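PDB 4B2N: 70 KDA protein from Xanthomonas sp., which cleaves rubber oxidatively as a processive dioxygenase and carries two covalently bound c-type hemes in a single chain. Local coordinates for residues Leu261-Glu275 and Pro463-Arg477. Numbering follows the deposited sequence.
Sequences LFDMETLTLAPSLLE and PSDNIVASELRRVPR
An Asx motif at Asp263 and two salt-bridge networks join the loop 261-275 to the first turns of helix 467-481, in a peripheral part of this diheme protein. Short aspartate suits the turn: its OD1 accepts from the backbone N-H of Glu265 (N to OD1 2.8 Å) and of Thr266, leaving OD2 for the helix. With CG anti to the backbone N (chi1 180°), OD2 meets Ser470 OG at 2.7 Å on its anti side and Arg473 NH2 at 2.8 Å from above the carboxylate plane. The bonds from Arg473 NH2 to Asp263 OD2 and Ser464 O, together with Pro463 CB over the centre of the guanidinium face, fix the orientation of this group.

Arg474 is long enough to reach into the loop, where Ser272 CB covers one guanidinium face and Asp263 CA the opposite one. At the edge its NH2 donates to Ala270 O (2.9 Å, 158°), while NH1 is shared between Pro259 O and Glu275 OE2; water 3 links its NE with Ser470 OG and Ala270 O. The small Ala270 CB lets Ile467 CD1 approach tightly, to 3.5 Å. Arg477, also tied to Ser447 O, grips Glu275 side-on: NH2 donates to OE1, which Asn481 ND2 also binds, and NE donates to OE2 at 2.9 Å in a nearly straight bond (173°). Arg477 NE and Arg474 NH1 come to Glu275 OE2 from opposite faces of the carboxylate.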
loop_
_atom_site.group_PDB
_atom_site.type_symbol
_atom_site.label_atom_id
_atom_site.label_comp_id
_atom_site.label_asym_id
_atom_site.label_seq_id
_atom_site.Cartn_x
_atom_site.Cartn_y
_atom_site.Cartn_z
ATOM N N LEU A 261 14.717 -13.314 9.165
ATOM C CA LEU A 261 16.021 -12.757 8.836
ATOM C C LEU A 261 16.521 -11.914 9.995
ATOM O O LEU A 261 17.717 -11.915 10.268
ATOM C CB LEU A 261 15.895 -11.852 7.614
ATOM C CG LEU A 261 16.195 -12.419 6.198
ATOM C CD1 LEU A 261 15.794 -13.874 6.038
ATOM C CD2 LEU A 261 15.502 -11.537 5.127
ATOM N N PHE A 262 15.587 -11.264 10.718
ATOM C CA PHE A 262 15.975 -10.142 11.612
ATOM C C PHE A 262 15.555 -10.436 13.010
ATOM O O PHE A 262 14.479 -10.926 13.224
ATOM C CB PHE A 262 15.308 -8.806 11.211
ATOM C CG PHE A 262 15.692 -8.363 9.809
ATOM C CD1 PHE A 262 16.946 -7.885 9.569
ATOM C CD2 PHE A 262 14.801 -8.524 8.746
ATOM C CE1 PHE A 262 17.331 -7.513 8.283
ATOM C CE2 PHE A 262 15.172 -8.207 7.427
ATOM C CZ PHE A 262 16.434 -7.659 7.204
ATOM N N ASP A 263 16.412 -10.108 13.939
ATOM C CA ASP A 263 16.086 -10.180 15.346
ATOM C C ASP A 263 14.915 -9.203 15.567
ATOM O O ASP A 263 14.934 -8.033 15.141
ATOM C CB ASP A 263 17.356 -9.764 16.123
ATOM C CG ASP A 263 17.156 -9.787 17.634
ATOM O OD1 ASP A 263 16.241 -9.091 18.120
ATOM O OD2 ASP A 263 17.913 -10.485 18.374
ATOM N N MET A 264 13.857 -9.686 16.171
ATOM C CA MET A 264 12.653 -8.916 16.263
ATOM C C MET A 264 12.658 -7.888 17.389
ATOM O O MET A 264 11.701 -7.163 17.518
ATOM C CB MET A 264 11.521 -9.897 16.507
ATOM C CG MET A 264 11.384 -10.797 15.266
ATOM S SD MET A 264 10.540 -9.971 13.889
ATOM C CE MET A 264 8.860 -9.889 14.582
ATOM N N GLU A 265 13.752 -7.847 18.172
ATOM C CA GLU A 265 13.922 -6.846 19.208
ATOM C C GLU A 265 14.942 -5.784 18.823
ATOM O O GLU A 265 14.835 -4.634 19.266
ATOM C CB GLU A 265 14.355 -7.514 20.495
ATOM C CG GLU A 265 13.288 -8.407 21.140
ATOM C CD GLU A 265 13.884 -9.043 22.372
ATOM O OE1 GLU A 265 14.508 -10.131 22.306
ATOM O OE2 GLU A 265 13.793 -8.421 23.429
ATOM N N THR A 266 15.939 -6.157 18.007
ATOM C CA THR A 266 17.048 -5.256 17.753
ATOM C C THR A 266 17.198 -4.883 16.269
ATOM O O THR A 266 17.824 -3.898 15.969
ATOM C CB THR A 266 18.385 -5.873 18.199
ATOM O OG1 THR A 266 18.751 -6.925 17.287
ATOM C CG2 THR A 266 18.246 -6.417 19.647
ATOM N N LEU A 267 16.579 -5.659 15.372
ATOM C CA LEU A 267 16.737 -5.514 13.947
ATOM C C LEU A 267 18.128 -5.916 13.440
ATOM O O LEU A 267 18.445 -5.635 12.288
ATOM C CB LEU A 267 16.269 -4.100 13.419
ATOM C CG LEU A 267 14.878 -3.618 13.891
ATOM C CD1 LEU A 267 14.582 -2.228 13.214
ATOM C CD2 LEU A 267 13.843 -4.671 13.589
ATOM N N THR A 268 18.915 -6.624 14.258
ATOM C CA THR A 268 20.094 -7.300 13.789
ATOM C C THR A 268 19.720 -8.344 12.706
ATOM O O THR A 268 18.712 -9.057 12.803
ATOM C CB THR A 268 20.783 -8.063 14.944
ATOM O OG1 THR A 268 21.051 -7.158 16.022
ATOM C CG2 THR A 268 22.054 -8.679 14.481
ATOM N N LEU A 269 20.489 -8.357 11.630
ATOM C CA LEU A 269 20.349 -9.403 10.645
ATOM C C LEU A 269 20.938 -10.684 11.282
ATOM O O LEU A 269 22.120 -10.800 11.479
ATOM C CB LEU A 269 21.130 -9.064 9.367
ATOM C CG LEU A 269 21.170 -10.107 8.239
ATOM C CD1 LEU A 269 19.760 -10.457 7.781
ATOM C CD2 LEU A 269 21.997 -9.631 7.038
ATOM N N ALA A 270 20.083 -11.611 11.628
ATOM C CA ALA A 270 20.499 -12.817 12.338
ATOM C C ALA A 270 19.402 -13.842 12.073
ATOM O O ALA A 270 18.455 -13.956 12.832
ATOM C CB ALA A 270 20.633 -12.506 13.842
ATOM N N PRO A 271 19.494 -14.560 10.963
ATOM C CA PRO A 271 18.444 -15.462 10.544
ATOM C C PRO A 271 18.226 -16.577 11.515
ATOM O O PRO A 271 19.207 -16.975 12.158
ATOM C CB PRO A 271 19.031 -16.023 9.232
ATOM C CG PRO A 271 19.714 -14.837 8.706
ATOM C CD PRO A 271 20.508 -14.441 9.917
ATOM N N SER A 272 16.988 -17.042 11.666
ATOM C CA SER A 272 16.728 -18.170 12.588
ATOM C C SER A 272 15.537 -18.892 12.068
ATOM O O SER A 272 14.703 -18.288 11.408
ATOM C CB SER A 272 16.393 -17.631 13.996
ATOM O OG SER A 272 15.919 -18.633 14.919
ATOM N N LEU A 273 15.440 -20.183 12.385
ATOM C CA LEU A 273 14.214 -20.970 12.099
ATOM C C LEU A 273 13.105 -20.709 13.144
ATOM O O LEU A 273 11.988 -21.041 12.907
ATOM C CB LEU A 273 14.556 -22.468 12.194
ATOM C CG LEU A 273 15.599 -22.964 11.188
ATOM C CD1 LEU A 273 15.960 -24.426 11.403
ATOM C CD2 LEU A 273 14.899 -22.748 9.850
ATOM N N LEU A 274 13.415 -20.144 14.299
ATOM C CA LEU A 274 12.574 -20.311 15.496
ATOM C C LEU A 274 11.315 -19.467 15.526
ATOM O O LEU A 274 10.301 -19.771 16.231
ATOM C CB LEU A 274 13.421 -19.954 16.730
ATOM C CG LEU A 274 14.080 -21.157 17.355
ATOM C CD1 LEU A 274 14.943 -21.752 16.299
ATOM C CD2 LEU A 274 14.950 -20.656 18.441
ATOM N N GLU A 275 11.341 -18.369 14.779
ATOM C CA GLU A 275 10.162 -17.489 14.755
ATOM C C GLU A 275 9.470 -17.356 13.401
ATOM O O GLU A 275 8.498 -16.655 13.259
ATOM C CB GLU A 275 10.538 -16.111 15.296
ATOM C CG GLU A 275 10.979 -16.180 16.757
ATOM C CD GLU A 275 11.031 -14.779 17.343
ATOM O OE1 GLU A 275 9.947 -14.257 17.802
ATOM O OE2 GLU A 275 12.124 -14.165 17.336
ATOM N N PRO A 463 18.247 -5.059 23.488
ATOM C CA PRO A 463 19.117 -6.200 23.645
ATOM C C PRO A 463 20.363 -5.979 22.776
ATOM O O PRO A 463 20.346 -5.141 21.866
ATOM C CB PRO A 463 18.262 -7.351 23.088
ATOM C CG PRO A 463 16.867 -6.929 23.432
ATOM C CD PRO A 463 16.869 -5.468 23.151
ATOM N N SER A 464 21.425 -6.688 23.095
ATOM C CA SER A 464 22.687 -6.611 22.335
ATOM C C SER A 464 22.571 -7.009 20.860
ATOM O O SER A 464 21.899 -7.981 20.460
ATOM C CB SER A 464 23.785 -7.443 23.009
ATOM O OG SER A 464 23.362 -8.790 23.039
ATOM N N ASP A 465 23.320 -6.276 20.075
ATOM C CA ASP A 465 23.327 -6.399 18.664
ATOM C C ASP A 465 24.435 -7.395 18.397
ATOM O O ASP A 465 25.546 -7.017 18.059
ATOM C CB ASP A 465 23.681 -5.034 18.071
ATOM C CG ASP A 465 23.720 -5.044 16.597
ATOM O OD1 ASP A 465 23.176 -5.928 15.941
ATOM O OD2 ASP A 465 24.341 -4.150 16.049
ATOM N N ASN A 466 24.163 -8.669 18.637
ATOM C CA ASN A 466 25.153 -9.670 18.245
ATOM C C ASN A 466 24.465 -10.984 18.097
ATOM O O ASN A 466 23.378 -11.208 18.627
ATOM C CB ASN A 466 26.425 -9.724 19.110
ATOM C CG ASN A 466 26.235 -10.466 20.383
ATOM O OD1 ASN A 466 25.765 -9.866 21.353
ATOM N ND2 ASN A 466 26.553 -11.773 20.408
ATOM N N ILE A 467 25.065 -11.737 17.212
ATOM C CA ILE A 467 24.462 -12.890 16.562
ATOM C C ILE A 467 24.348 -13.949 17.649
ATOM O O ILE A 467 23.279 -14.556 17.800
ATOM C CB ILE A 467 25.368 -13.405 15.406
ATOM C CG1 ILE A 467 25.421 -12.410 14.228
ATOM C CG2 ILE A 467 24.899 -14.782 14.897
ATOM C CD1 ILE A 467 24.071 -12.214 13.606
ATOM N N VAL A 468 25.385 -14.126 18.472
ATOM C CA VAL A 468 25.329 -15.159 19.528
ATOM C C VAL A 468 24.167 -14.877 20.483
ATOM O O VAL A 468 23.347 -15.789 20.784
ATOM C CB VAL A 468 26.669 -15.250 20.306
ATOM C CG1 VAL A 468 26.500 -15.949 21.641
ATOM C CG2 VAL A 468 27.703 -15.930 19.422
ATOM N N ALA A 469 24.043 -13.608 20.892
ATOM C CA ALA A 469 23.004 -13.249 21.861
ATOM C C ALA A 469 21.625 -13.330 21.175
ATOM O O ALA A 469 20.589 -13.696 21.794
ATOM C CB ALA A 469 23.311 -11.866 22.396
ATOM N N SER A 470 21.585 -12.959 19.898
ATOM C CA SER A 470 20.334 -13.090 19.166
ATOM C C SER A 470 19.865 -14.553 19.139
ATOM O O SER A 470 18.677 -14.846 19.339
ATOM C CB SER A 470 20.435 -12.535 17.766
ATOM O OG SER A 470 19.119 -12.535 17.190
ATOM N N GLU A 471 20.786 -15.485 18.922
ATOM C CA GLU A 471 20.454 -16.929 19.031
ATOM C C GLU A 471 19.964 -17.325 20.410
ATOM O O GLU A 471 19.085 -18.164 20.538
ATOM C CB GLU A 471 21.586 -17.856 18.499
ATOM C CG GLU A 471 21.367 -19.373 18.726
ATOM C CD GLU A 471 22.658 -20.211 18.423
ATOM O OE1 GLU A 471 23.402 -19.773 17.487
ATOM O OE2 GLU A 471 22.958 -21.243 19.126
ATOM N N LEU A 472 20.538 -16.758 21.447
ATOM C CA LEU A 472 20.140 -17.078 22.778
ATOM C C LEU A 472 18.677 -16.705 22.929
ATOM O O LEU A 472 17.838 -17.486 23.398
ATOM C CB LEU A 472 21.077 -16.318 23.801
ATOM C CG LEU A 472 20.691 -16.392 25.320
ATOM C CD1 LEU A 472 21.787 -15.878 26.244
ATOM C CD2 LEU A 472 19.382 -15.652 25.617
ATOM N N ARG A 473 18.351 -15.501 22.529
ATOM C CA ARG A 473 16.991 -14.958 22.776
ATOM C C ARG A 473 15.895 -15.623 21.943
ATOM O O ARG A 473 14.697 -15.615 22.362
ATOM C CB ARG A 473 16.945 -13.440 22.454
ATOM C CG ARG A 473 17.672 -12.572 23.510
ATOM C CD ARG A 473 17.660 -11.085 23.137
ATOM N NE ARG A 473 18.181 -10.723 21.807
ATOM C CZ ARG A 473 19.398 -10.215 21.598
ATOM N NH1 ARG A 473 20.253 -10.128 22.614
ATOM N NH2 ARG A 473 19.758 -9.791 20.391
ATOM N N ARG A 474 16.254 -16.084 20.744
ATOM C CA ARG A 474 15.241 -16.789 19.858
ATOM C C ARG A 474 14.433 -17.894 20.562
ATOM O O ARG A 474 13.198 -18.082 20.341
ATOM C CB ARG A 474 15.920 -17.373 18.588
ATOM C CG ARG A 474 16.379 -16.297 17.627
ATOM C CD ARG A 474 15.193 -15.615 16.919
ATOM N NE ARG A 474 15.751 -14.919 15.761
ATOM C CZ ARG A 474 15.041 -14.336 14.828
ATOM N NH1 ARG A 474 13.729 -14.306 14.936
ATOM N NH2 ARG A 474 15.677 -13.836 13.768
ATOM N N VAL A 475 15.113 -18.680 21.405
ATOM C CA VAL A 475 14.456 -19.871 21.977
ATOM C C VAL A 475 13.322 -19.459 22.961
ATOM O O VAL A 475 12.170 -19.839 22.776
ATOM C CB VAL A 475 15.507 -20.809 22.627
ATOM C CG1 VAL A 475 14.801 -22.004 23.235
ATOM C CG2 VAL A 475 16.530 -21.284 21.597
ATOM N N PRO A 476 13.635 -18.641 24.004
ATOM C CA PRO A 476 12.546 -18.273 24.904
ATOM C C PRO A 476 11.559 -17.395 24.192
ATOM O O PRO A 476 10.421 -17.405 24.567
ATOM C CB PRO A 476 13.205 -17.426 26.023
ATOM C CG PRO A 476 14.553 -17.080 25.484
ATOM C CD PRO A 476 14.921 -18.203 24.563
ATOM N N ARG A 477 11.969 -16.667 23.150
ATOM C CA ARG A 477 10.913 -15.952 22.327
ATOM C C ARG A 477 9.913 -16.924 21.695
ATOM O O ARG A 477 8.634 -16.770 21.803
ATOM C CB ARG A 477 11.603 -15.082 21.255
ATOM C CG ARG A 477 12.204 -13.758 21.857
ATOM C CD ARG A 477 12.872 -12.870 20.763
ATOM N NE ARG A 477 11.823 -12.575 19.799
ATOM C CZ ARG A 477 10.847 -11.690 19.913
ATOM N NH1 ARG A 477 10.776 -10.868 20.968
ATOM N NH2 ARG A 477 9.903 -11.654 18.975
HETATM O O HOH W 1 16.063 -13.184 18.977
HETATM O O HOH W 2 15.968 -10.870 20.305
HETATM O O HOH W 3 18.483 -14.501 15.636
#